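Local coordinates for chromosomal replication initiator protein DnaA (PDB 1L8Q) that binds ATP through its AAA+ domain and probably double-stranded DNA through its C-terminal domain, to help initiate chromosomal replication at the origin, at residues 96-108 / 126-139. Residues are numbered along the deposited sequence; the frame is centred on the assembly and turned at random.
Sequences YKSVDLLLLDDVQ and TLYLLEKQIILASD
Ile135 N donates to Leu102 O at 2.9 Å, nearly straight (171°), within a ladder that binds strand 101-105 parallel to strand 133-138. Leu102 N to Gln133 O, Leu104 N to Ile135 O and Ala137 N to Leu104 O continue it; past the strand, Val107 N takes Ala137 O. On one sheet face Leu103 lies alongside Ile135, Leu103 CD2 3.7 Å from Ile135 CB. On the other, Leu127 in the last turn of helix 114-129 crosses Leu102 at about a right angle, Leu127 CD1 touching Leu102 CB and CD2, each at 3.6 Å. At the strand entrance Lys132, bent at chi2 (-46°), runs its CG past Val99 O and brings NZ to Asp100 OD1 at 3.3 Å, a salt bridge on the anti side of the carboxylate; OD2 instead accepts from Arg67 N. An alanine in place of Lys132 is likely to deprive Asp100 of this charged mate and leave Val99 O less covered. At the far end, Asp105 OD1 meets Ala137 CB at 3.5 Å, while OD2 bonds Thr51 and Tyr70 beside the bound magnesium and ADP. These form a beta-alpha-beta unit of the AAA+ P-loop fold, with the acidic Asp105-Asp106 pair, consistent with Walker B, at the strand's C-terminal end.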
loop_
_atom_site.group_PDB
_atom_site.type_symbol
_atom_site.label_atom_id
_atom_site.label_comp_id
_atom_site.label_asym_id
_atom_site.label_seq_id
_atom_site.Cartn_x
_atom_site.Cartn_y
_atom_site.Cartn_z
ATOM N N TYR A 96 -21.368 -18.877 0.000
ATOM C CA TYR A 96 -20.611 -18.272 1.067
ATOM C C TYR A 96 -20.977 -18.816 2.443
ATOM O O TYR A 96 -20.119 -18.905 3.326
ATOM C CB TYR A 96 -20.748 -16.745 1.010
ATOM C CG TYR A 96 -19.812 -16.123 0.021
ATOM C CD1 TYR A 96 -18.494 -15.848 0.365
ATOM C CD2 TYR A 96 -20.219 -15.854 -1.278
ATOM C CE1 TYR A 96 -17.615 -15.302 -0.545
ATOM C CE2 TYR A 96 -19.339 -15.313 -2.205
ATOM C CZ TYR A 96 -18.033 -15.037 -1.827
ATOM O OH TYR A 96 -17.139 -14.493 -2.742
ATOM N N LYS A 97 -22.239 -19.212 2.611
ATOM C CA LYS A 97 -22.720 -19.652 3.913
ATOM C C LYS A 97 -22.258 -21.053 4.265
ATOM O O LYS A 97 -22.404 -21.500 5.405
ATOM C CB LYS A 97 -24.247 -19.561 3.981
ATOM C CG LYS A 97 -24.746 -18.175 4.281
ATOM C CD LYS A 97 -26.242 -18.075 4.220
ATOM C CE LYS A 97 -26.669 -16.623 4.341
ATOM N NZ LYS A 97 -28.114 -16.443 4.050
ATOM N N SER A 98 -21.653 -21.726 3.305
ATOM C CA SER A 98 -21.331 -23.128 3.489
ATOM C C SER A 98 -19.860 -23.443 3.680
ATOM O O SER A 98 -19.481 -24.597 3.662
ATOM C CB SER A 98 -21.803 -23.906 2.282
ATOM O OG SER A 98 -20.757 -23.945 1.336
ATOM N N VAL A 99 -19.021 -22.440 3.840
ATOM C CA VAL A 99 -17.597 -22.717 3.939
ATOM C C VAL A 99 -17.160 -22.983 5.375
ATOM O O VAL A 99 -17.904 -22.728 6.310
ATOM C CB VAL A 99 -16.755 -21.556 3.357
ATOM C CG1 VAL A 99 -17.062 -21.364 1.883
ATOM C CG2 VAL A 99 -17.010 -20.283 4.113
ATOM N N ASP A 100 -15.957 -23.524 5.539
ATOM C CA ASP A 100 -15.359 -23.661 6.860
ATOM C C ASP A 100 -14.495 -22.427 7.142
ATOM O O ASP A 100 -14.190 -22.118 8.292
ATOM C CB ASP A 100 -14.451 -24.891 6.935
ATOM C CG ASP A 100 -15.156 -26.181 6.536
ATOM O OD1 ASP A 100 -16.222 -26.498 7.113
ATOM O OD2 ASP A 100 -14.694 -26.961 5.672
ATOM N N LEU A 101 -14.089 -21.736 6.079
ATOM C CA LEU A 101 -13.156 -20.621 6.192
ATOM C C LEU A 101 -13.464 -19.552 5.151
ATOM O O LEU A 101 -13.302 -19.790 3.966
ATOM C CB LEU A 101 -11.722 -21.117 5.944
ATOM C CG LEU A 101 -10.552 -20.410 6.671
ATOM C CD1 LEU A 101 -9.285 -20.353 5.822
ATOM C CD2 LEU A 101 -10.895 -19.012 7.209
ATOM N N LEU A 102 -13.894 -18.378 5.595
ATOM C CA LEU A 102 -14.149 -17.274 4.688
ATOM C C LEU A 102 -13.023 -16.232 4.831
ATOM O O LEU A 102 -12.656 -15.823 5.944
ATOM C CB LEU A 102 -15.520 -16.655 4.975
ATOM C CG LEU A 102 -15.790 -15.284 4.366
ATOM C CD1 LEU A 102 -15.620 -15.343 2.899
ATOM C CD2 LEU A 102 -17.176 -14.816 4.696
ATOM N N LEU A 103 -12.442 -15.833 3.715
ATOM C CA LEU A 103 -11.384 -14.847 3.749
ATOM C C LEU A 103 -11.806 -13.665 2.909
ATOM O O LEU A 103 -11.877 -13.781 1.674
ATOM C CB LEU A 103 -10.100 -15.432 3.171
ATOM C CG LEU A 103 -9.568 -16.760 3.738
ATOM C CD1 LEU A 103 -8.521 -17.311 2.809
ATOM C CD2 LEU A 103 -9.003 -16.593 5.142
ATOM N N LEU A 104 -12.119 -12.547 3.567
ATOM C CA LEU A 104 -12.529 -11.345 2.872
ATOM C C LEU A 104 -11.425 -10.317 2.977
ATOM O O LEU A 104 -11.128 -9.801 4.081
ATOM C CB LEU A 104 -13.826 -10.792 3.452
ATOM C CG LEU A 104 -14.609 -9.923 2.470
ATOM C CD1 LEU A 104 -15.041 -10.766 1.264
ATOM C CD2 LEU A 104 -15.800 -9.256 3.123
ATOM N N ASP A 105 -10.812 -10.012 1.838
ATOM C CA ASP A 105 -9.656 -9.140 1.788
ATOM C C ASP A 105 -10.078 -7.735 1.392
ATOM O O ASP A 105 -11.039 -7.573 0.661
ATOM C CB ASP A 105 -8.710 -9.691 0.738
ATOM C CG ASP A 105 -7.273 -9.277 0.957
ATOM O OD1 ASP A 105 -6.998 -8.463 1.866
ATOM O OD2 ASP A 105 -6.344 -9.740 0.263
ATOM N N ASP A 106 -9.360 -6.721 1.876
ATOM C CA ASP A 106 -9.632 -5.321 1.527
ATOM C C ASP A 106 -11.037 -4.789 1.887
ATOM O O ASP A 106 -11.665 -4.074 1.098
ATOM C CB ASP A 106 -9.331 -5.068 0.055
ATOM C CG ASP A 106 -7.844 -5.211 -0.274
ATOM O OD1 ASP A 106 -7.520 -5.644 -1.413
ATOM O OD2 ASP A 106 -6.924 -4.929 0.534
ATOM N N VAL A 107 -11.486 -5.103 3.097
ATOM C CA VAL A 107 -12.812 -4.731 3.601
ATOM C C VAL A 107 -13.187 -3.258 3.442
ATOM O O VAL A 107 -14.338 -2.914 3.352
ATOM C CB VAL A 107 -12.930 -5.114 5.052
ATOM C CG1 VAL A 107 -14.105 -4.418 5.692
ATOM C CG2 VAL A 107 -13.074 -6.596 5.163
ATOM N N GLN A 108 -12.206 -2.400 3.400
ATOM C CA GLN A 108 -12.433 -0.972 3.220
ATOM C C GLN A 108 -13.341 -0.681 2.037
ATOM O O GLN A 108 -14.086 0.298 2.051
ATOM C CB GLN A 108 -11.088 -0.330 2.944
ATOM C CG GLN A 108 -9.980 -1.354 3.160
ATOM C CD GLN A 108 -9.039 -1.387 2.036
ATOM O OE1 GLN A 108 -8.984 -0.457 1.266
ATOM N NE2 GLN A 108 -8.288 -2.455 1.920
ATOM N N THR A 126 -24.249 -16.226 9.860
ATOM C CA THR A 126 -24.418 -17.653 9.644
ATOM C C THR A 126 -23.136 -18.388 9.982
ATOM O O THR A 126 -23.127 -19.296 10.816
ATOM C CB THR A 126 -24.817 -17.954 8.177
ATOM O OG1 THR A 126 -26.142 -17.483 7.928
ATOM C CG2 THR A 126 -24.929 -19.443 7.960
ATOM N N LEU A 127 -22.049 -18.006 9.328
ATOM C CA LEU A 127 -20.788 -18.652 9.595
ATOM C C LEU A 127 -20.489 -18.565 11.086
ATOM O O LEU A 127 -20.018 -19.529 11.700
ATOM C CB LEU A 127 -19.680 -18.008 8.792
ATOM C CG LEU A 127 -19.810 -18.191 7.281
ATOM C CD1 LEU A 127 -18.652 -17.548 6.567
ATOM C CD2 LEU A 127 -19.901 -19.667 6.918
ATOM N N TYR A 128 -20.803 -17.418 11.675
ATOM C CA TYR A 128 -20.512 -17.190 13.079
ATOM C C TYR A 128 -21.311 -18.136 14.004
ATOM O O TYR A 128 -20.741 -18.775 14.898
ATOM C CB TYR A 128 -20.746 -15.718 13.433
ATOM C CG TYR A 128 -20.344 -15.359 14.824
ATOM C CD1 TYR A 128 -19.041 -14.986 15.113
ATOM C CD2 TYR A 128 -21.262 -15.379 15.854
ATOM C CE1 TYR A 128 -18.664 -14.656 16.383
ATOM C CE2 TYR A 128 -20.892 -15.057 17.122
ATOM C CZ TYR A 128 -19.583 -14.695 17.382
ATOM O OH TYR A 128 -19.206 -14.361 18.664
ATOM N N LEU A 129 -22.617 -18.235 13.777
ATOM C CA LEU A 129 -23.459 -19.083 14.611
ATOM C C LEU A 129 -23.039 -20.531 14.475
ATOM O O LEU A 129 -23.344 -21.347 15.322
ATOM C CB LEU A 129 -24.939 -18.931 14.228
ATOM C CG LEU A 129 -25.633 -17.619 14.627
ATOM C CD1 LEU A 129 -27.058 -17.558 14.066
ATOM C CD2 LEU A 129 -25.633 -17.454 16.130
ATOM N N LEU A 130 -22.343 -20.844 13.393
ATOM C CA LEU A 130 -21.895 -22.206 13.138
ATOM C C LEU A 130 -20.448 -22.373 13.569
ATOM O O LEU A 130 -19.846 -23.429 13.376
ATOM C CB LEU A 130 -22.026 -22.526 11.650
ATOM C CG LEU A 130 -23.454 -22.572 11.081
ATOM C CD1 LEU A 130 -23.442 -22.460 9.562
ATOM C CD2 LEU A 130 -24.168 -23.829 11.519
ATOM N N GLU A 131 -19.890 -21.323 14.161
ATOM C CA GLU A 131 -18.497 -21.329 14.558
ATOM C C GLU A 131 -17.581 -21.609 13.372
ATOM O O GLU A 131 -16.637 -22.378 13.482
ATOM C CB GLU A 131 -18.248 -22.338 15.678
ATOM C CG GLU A 131 -18.870 -21.931 17.011
ATOM C CD GLU A 131 -18.573 -22.918 18.133
ATOM O OE1 GLU A 131 -18.964 -24.106 18.011
ATOM O OE2 GLU A 131 -17.952 -22.508 19.138
ATOM N N LYS A 132 -17.881 -20.989 12.238
ATOM C CA LYS A 132 -17.029 -21.096 11.050
ATOM C C LYS A 132 -16.074 -19.909 11.058
ATOM O O LYS A 132 -16.450 -18.802 11.475
ATOM C CB LYS A 132 -17.868 -21.103 9.778
ATOM C CG LYS A 132 -18.683 -22.337 9.630
ATOM C CD LYS A 132 -17.832 -23.554 9.929
ATOM C CE LYS A 132 -18.594 -24.864 9.687
ATOM N NZ LYS A 132 -17.735 -26.055 9.962
ATOM N N GLN A 133 -14.842 -20.135 10.618
ATOM C CA GLN A 133 -13.805 -19.125 10.757
ATOM C C GLN A 133 -13.925 -18.022 9.740
ATOM O O GLN A 133 -14.104 -18.269 8.552
ATOM C CB GLN A 133 -12.416 -19.760 10.682
ATOM C CG GLN A 133 -11.268 -18.784 10.910
ATOM C CD GLN A 133 -11.156 -18.333 12.376
ATOM O OE1 GLN A 133 -10.982 -19.157 13.275
ATOM N NE2 GLN A 133 -11.264 -17.037 12.607
ATOM N N ILE A 134 -13.817 -16.795 10.214
ATOM C CA ILE A 134 -13.841 -15.646 9.348
ATOM C C ILE A 134 -12.548 -14.895 9.548
ATOM O O ILE A 134 -12.144 -14.643 10.681
ATOM C CB ILE A 134 -14.997 -14.742 9.718
ATOM C CG1 ILE A 134 -16.330 -15.488 9.584
ATOM C CG2 ILE A 134 -14.983 -13.494 8.855
ATOM C CD1 ILE A 134 -17.455 -14.852 10.383
ATOM N N ILE A 135 -11.867 -14.571 8.455
ATOM C CA ILE A 135 -10.696 -13.736 8.543
ATOM C C ILE A 135 -10.862 -12.572 7.585
ATOM O O ILE A 135 -11.090 -12.768 6.394
ATOM C CB ILE A 135 -9.437 -14.520 8.230
ATOM C CG1 ILE A 135 -9.353 -15.743 9.110
ATOM C CG2 ILE A 135 -8.189 -13.662 8.454
ATOM C CD1 ILE A 135 -8.121 -16.546 8.880
ATOM N N LEU A 136 -10.791 -11.356 8.123
ATOM C CA LEU A 136 -10.916 -10.159 7.319
ATOM C C LEU A 136 -9.584 -9.481 7.278
ATOM O O LEU A 136 -8.763 -9.671 8.171
ATOM C CB LEU A 136 -11.917 -9.185 7.939
ATOM C CG LEU A 136 -13.382 -9.572 8.024
ATOM C CD1 LEU A 136 -13.767 -10.491 6.898
ATOM C CD2 LEU A 136 -13.603 -10.227 9.325
ATOM N N ALA A 137 -9.364 -8.677 6.249
ATOM C CA ALA A 137 -8.169 -7.854 6.175
ATOM C C ALA A 137 -8.573 -6.500 5.624
ATOM O O ALA A 137 -9.523 -6.392 4.823
ATOM C CB ALA A 137 -7.149 -8.476 5.314
ATOM N N SER A 138 -7.879 -5.462 6.077
ATOM C CA SER A 138 -8.214 -4.107 5.699
ATOM C C SER A 138 -6.978 -3.262 5.751
ATOM O O SER A 138 -5.985 -3.658 6.345
ATOM C CB SER A 138 -9.260 -3.529 6.631
ATOM O OG SER A 138 -9.317 -2.115 6.477
ATOM N N ASP A 139 -7.025 -2.096 5.128
ATOM C CA ASP A 139 -5.877 -1.223 5.155
ATOM C C ASP A 139 -6.017 -0.276 6.322
ATOM O O ASP A 139 -5.173 0.571 6.543
ATOM C CB ASP A 139 -5.721 -0.440 3.831
ATOM C CG ASP A 139 -6.825 0.572 3.621
ATOM O OD1 ASP A 139 -7.899 0.415 4.232
ATOM O OD2 ASP A 139 -6.722 1.559 2.869
#